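Local atomic coordinates of dihydropyrimidinase (Brevibacillus agri, PDB entry 3SFW), a protein that probably catalyses the zinc-dependent, reversible hydrolytic ring opening of dihydropyrimidines and related hydantoins. Residues Val182-Thr194 with Thr211-Ala224. Sequence-based numbering, arbitrary orientation.
Sequences VHAENGDVLDYLT and TRPPEAEGEATGRA. With ZN (zinc ion), chain D.
The methyl of Ala-220 is the bump that the backbone of Ala-184 and Glu-185 fits against, CB 3.4 Å from Glu-185 C. Around it the loop lies close against helix 214-230, Ala-184 O touching Glu-217 CA and Asn-186 N donating to Ala-216 O from above the carbonyl plane. Leu-190 forks between Ala-216 and Arg-212, CD1 resting on Ala-216 CB (3.6 Å) and CD2 over one face of the Arg-212 guanidinium, offset toward its rim, 3.4 Å from CZ. Bent at chi3 (79°), Arg-212 turns that group side-on to Glu-185, NH2 to OE1 (2.8 Å) and NE to OE2, in a salt bridge whose planes stand 40° apart. Glu-185 OE1 also accepts from His-183 NE2 (2.7 Å), from the opposite face of its plane to Arg-212 NH2, a second-shell grip consistent with fixing the ring whose ND1 binds zinc. Asn-186 caps helix 187-199 through OD1; its ND2 reaches Glu-219 OE1 from above the carboxylate plane and also hydrogen-bonds Asp-163 of the second subunit. Arg-223 grips Glu-219 with NE and NH1, its NH2 salt-bridging Asp-163 of its own chain. Thr-211 CB and CG2 fit against Leu-193 and Thr-194, its carbonyl O buried without a partner, and Leu-193 CD1 meets Pro-213 CD tip to tip (3.6 Å). The contact thus joins two outer helices of the TIM-barrel-like domain, between strand 180-182 and helix 243-254.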
# COMPACT_ATOMS: atom_id res chain seq x y z
N VAL A 182 21.89 -8.64 -2.62
CA VAL A 182 22.26 -7.69 -1.58
C VAL A 182 22.10 -8.26 -0.18
O VAL A 182 21.06 -8.82 0.12
CB VAL A 182 21.45 -6.39 -1.71
CG1 VAL A 182 21.47 -5.62 -0.47
CG2 VAL A 182 21.95 -5.56 -2.90
N HIS A 183 23.03 -7.90 0.71
CA HIS A 183 22.80 -7.91 2.16
C HIS A 183 22.23 -6.53 2.50
O HIS A 183 22.97 -5.53 2.47
CB HIS A 183 24.15 -8.12 2.94
CG HIS A 183 23.99 -8.01 4.44
ND1 HIS A 183 24.24 -9.06 5.30
CD2 HIS A 183 23.57 -6.97 5.20
CE1 HIS A 183 24.00 -8.66 6.54
NE2 HIS A 183 23.58 -7.40 6.51
N ALA A 184 20.93 -6.47 2.80
CA ALA A 184 20.24 -5.16 2.86
C ALA A 184 19.98 -4.76 4.32
O ALA A 184 18.87 -4.96 4.84
CB ALA A 184 18.89 -5.20 2.06
N GLU A 185 20.95 -4.10 4.93
CA GLU A 185 20.68 -3.29 6.16
C GLU A 185 21.41 -1.98 5.94
O GLU A 185 22.53 -1.99 5.36
CB GLU A 185 21.27 -3.93 7.43
CG GLU A 185 20.72 -5.33 7.79
CD GLU A 185 21.48 -5.91 8.96
OE1 GLU A 185 22.67 -6.33 8.76
OE2 GLU A 185 20.93 -5.83 10.09
N ASN A 186 20.88 -0.90 6.51
CA ASN A 186 21.60 0.38 6.35
C ASN A 186 22.83 0.41 7.24
O ASN A 186 22.74 0.53 8.48
CB ASN A 186 20.67 1.58 6.61
CG ASN A 186 21.34 2.88 6.25
OD1 ASN A 186 22.38 3.23 6.82
ND2 ASN A 186 20.77 3.60 5.32
N GLY A 187 24.01 0.25 6.64
CA GLY A 187 25.23 0.17 7.45
C GLY A 187 25.55 1.43 8.23
O GLY A 187 26.30 1.36 9.21
N ASP A 188 25.13 2.59 7.74
CA ASP A 188 25.45 3.84 8.47
C ASP A 188 24.60 4.01 9.71
O ASP A 188 25.09 4.44 10.79
CB ASP A 188 25.30 5.05 7.57
CG ASP A 188 26.40 5.09 6.50
OD1 ASP A 188 27.60 4.95 6.85
OD2 ASP A 188 26.08 5.24 5.32
N VAL A 189 23.33 3.67 9.59
CA VAL A 189 22.44 3.67 10.75
C VAL A 189 22.99 2.70 11.77
O VAL A 189 23.08 3.02 12.95
CB VAL A 189 20.98 3.22 10.36
CG1 VAL A 189 20.14 2.88 11.66
CG2 VAL A 189 20.30 4.29 9.55
N LEU A 190 23.35 1.49 11.32
CA LEU A 190 23.86 0.47 12.26
C LEU A 190 25.17 0.91 12.95
O LEU A 190 25.35 0.71 14.17
CB LEU A 190 24.10 -0.86 11.50
CG LEU A 190 22.86 -1.77 11.45
CD1 LEU A 190 21.56 -0.98 11.15
CD2 LEU A 190 23.09 -2.88 10.42
N ASP A 191 26.08 1.48 12.17
CA ASP A 191 27.39 1.92 12.75
C ASP A 191 27.17 2.93 13.88
O ASP A 191 27.78 2.80 14.97
CB ASP A 191 28.29 2.55 11.66
CG ASP A 191 29.71 2.85 12.18
OD1 ASP A 191 30.06 4.05 12.33
OD2 ASP A 191 30.49 1.90 12.36
N TYR A 192 26.20 3.84 13.70
CA TYR A 192 25.93 4.90 14.70
C TYR A 192 25.29 4.28 15.91
O TYR A 192 25.77 4.48 17.04
CB TYR A 192 25.00 5.98 14.16
CG TYR A 192 24.73 7.03 15.22
CD1 TYR A 192 25.68 8.02 15.48
CD2 TYR A 192 23.65 6.89 16.09
CE1 TYR A 192 25.47 8.96 16.51
CE2 TYR A 192 23.45 7.78 17.14
CZ TYR A 192 24.34 8.82 17.32
OH TYR A 192 24.13 9.68 18.38
N LEU A 193 24.28 3.42 15.69
CA LEU A 193 23.61 2.77 16.84
C LEU A 193 24.52 1.90 17.67
O LEU A 193 24.41 1.88 18.90
CB LEU A 193 22.36 1.99 16.40
CG LEU A 193 21.23 2.84 15.77
CD1 LEU A 193 20.08 1.89 15.29
CD2 LEU A 193 20.66 3.94 16.73
N THR A 194 25.41 1.14 17.04
CA THR A 194 26.28 0.24 17.82
C THR A 194 27.26 1.06 18.66
O THR A 194 27.54 0.70 19.79
CB THR A 194 27.11 -0.74 16.98
OG1 THR A 194 28.06 -0.02 16.20
CG2 THR A 194 26.22 -1.60 16.09
N THR A 211 20.54 -2.74 18.02
CA THR A 211 21.26 -1.74 17.25
C THR A 211 21.09 -1.97 15.72
O THR A 211 21.69 -1.24 14.90
CB THR A 211 22.79 -1.79 17.56
OG1 THR A 211 23.29 -3.13 17.41
CG2 THR A 211 23.08 -1.32 19.02
N ARG A 212 20.34 -3.00 15.36
CA ARG A 212 19.97 -3.22 13.93
C ARG A 212 18.47 -3.36 13.72
O ARG A 212 17.99 -4.44 13.33
CB ARG A 212 20.66 -4.48 13.39
CG ARG A 212 22.07 -4.68 13.94
CD ARG A 212 22.65 -6.03 13.49
NE ARG A 212 23.15 -6.01 12.11
CZ ARG A 212 24.41 -5.71 11.76
NH1 ARG A 212 25.33 -5.41 12.70
NH2 ARG A 212 24.80 -5.80 10.48
N PRO A 213 17.69 -2.27 13.94
CA PRO A 213 16.23 -2.45 13.94
C PRO A 213 15.69 -2.82 12.57
O PRO A 213 16.35 -2.56 11.54
CB PRO A 213 15.69 -1.08 14.34
CG PRO A 213 16.86 -0.27 14.80
CD PRO A 213 18.07 -0.86 14.14
N PRO A 214 14.50 -3.43 12.53
CA PRO A 214 14.00 -3.92 11.23
C PRO A 214 13.81 -2.82 10.20
O PRO A 214 13.89 -3.07 9.00
CB PRO A 214 12.65 -4.58 11.58
CG PRO A 214 12.40 -4.25 13.02
CD PRO A 214 13.67 -3.87 13.67
N GLU A 215 13.49 -1.61 10.67
CA GLU A 215 13.37 -0.48 9.77
C GLU A 215 14.63 -0.25 8.94
O GLU A 215 14.53 0.23 7.83
CB GLU A 215 12.99 0.78 10.54
CG GLU A 215 11.55 0.69 11.17
CD GLU A 215 11.41 -0.09 12.52
OE1 GLU A 215 12.39 -0.55 13.15
OE2 GLU A 215 10.24 -0.24 12.95
N ALA A 216 15.80 -0.59 9.50
CA ALA A 216 17.09 -0.41 8.80
C ALA A 216 17.24 -1.44 7.65
O ALA A 216 17.89 -1.16 6.63
CB ALA A 216 18.26 -0.57 9.81
N GLU A 217 16.71 -2.64 7.89
CA GLU A 217 16.68 -3.68 6.86
C GLU A 217 15.65 -3.29 5.84
O GLU A 217 15.88 -3.37 4.62
CB GLU A 217 16.37 -5.05 7.46
CG GLU A 217 16.15 -6.09 6.37
CD GLU A 217 15.82 -7.48 6.90
OE1 GLU A 217 16.19 -7.83 8.04
OE2 GLU A 217 15.26 -8.26 6.14
N GLY A 218 14.49 -2.82 6.29
CA GLY A 218 13.47 -2.36 5.33
C GLY A 218 14.04 -1.26 4.42
O GLY A 218 13.78 -1.24 3.19
N GLU A 219 14.67 -0.27 5.03
CA GLU A 219 15.18 0.86 4.23
C GLU A 219 16.17 0.41 3.14
O GLU A 219 16.02 0.74 1.96
CB GLU A 219 15.85 1.91 5.12
CG GLU A 219 16.30 3.18 4.32
CD GLU A 219 17.57 2.96 3.53
OE1 GLU A 219 18.53 2.33 4.06
OE2 GLU A 219 17.56 3.34 2.32
N ALA A 220 17.12 -0.42 3.52
CA ALA A 220 18.14 -0.84 2.55
C ALA A 220 17.52 -1.75 1.49
O ALA A 220 17.94 -1.75 0.33
CB ALA A 220 19.30 -1.54 3.27
N THR A 221 16.55 -2.58 1.91
CA THR A 221 15.82 -3.41 0.92
C THR A 221 15.16 -2.49 -0.09
O THR A 221 15.25 -2.71 -1.32
CB THR A 221 14.76 -4.32 1.63
OG1 THR A 221 15.46 -5.18 2.54
CG2 THR A 221 14.01 -5.14 0.60
N GLY A 222 14.42 -1.49 0.39
CA GLY A 222 13.75 -0.57 -0.55
C GLY A 222 14.72 0.18 -1.46
O GLY A 222 14.39 0.46 -2.62
N ARG A 223 15.86 0.57 -0.90
CA ARG A 223 16.89 1.29 -1.68
C ARG A 223 17.44 0.37 -2.76
O ARG A 223 17.56 0.79 -3.93
CB ARG A 223 18.01 1.77 -0.76
CG ARG A 223 19.18 2.44 -1.52
CD ARG A 223 19.88 3.45 -0.58
NE ARG A 223 19.96 2.95 0.80
CZ ARG A 223 20.99 2.31 1.33
NH1 ARG A 223 20.90 1.81 2.56
NH2 ARG A 223 22.16 2.25 0.66
N ALA A 224 17.75 -0.88 -2.41
CA ALA A 224 18.29 -1.79 -3.44
C ALA A 224 17.22 -2.02 -4.53
O ALA A 224 17.54 -2.07 -5.74
CB ALA A 224 18.71 -3.09 -2.80
ZN ZN D . 24.60 -11.22 5.06
O HOH W 1 18.44 -4.75 10.39
O HOH W 2 23.50 1.22 3.67
O HOH W 3 26.66 -11.20 5.49
O HOH W 4 24.86 -11.51 7.27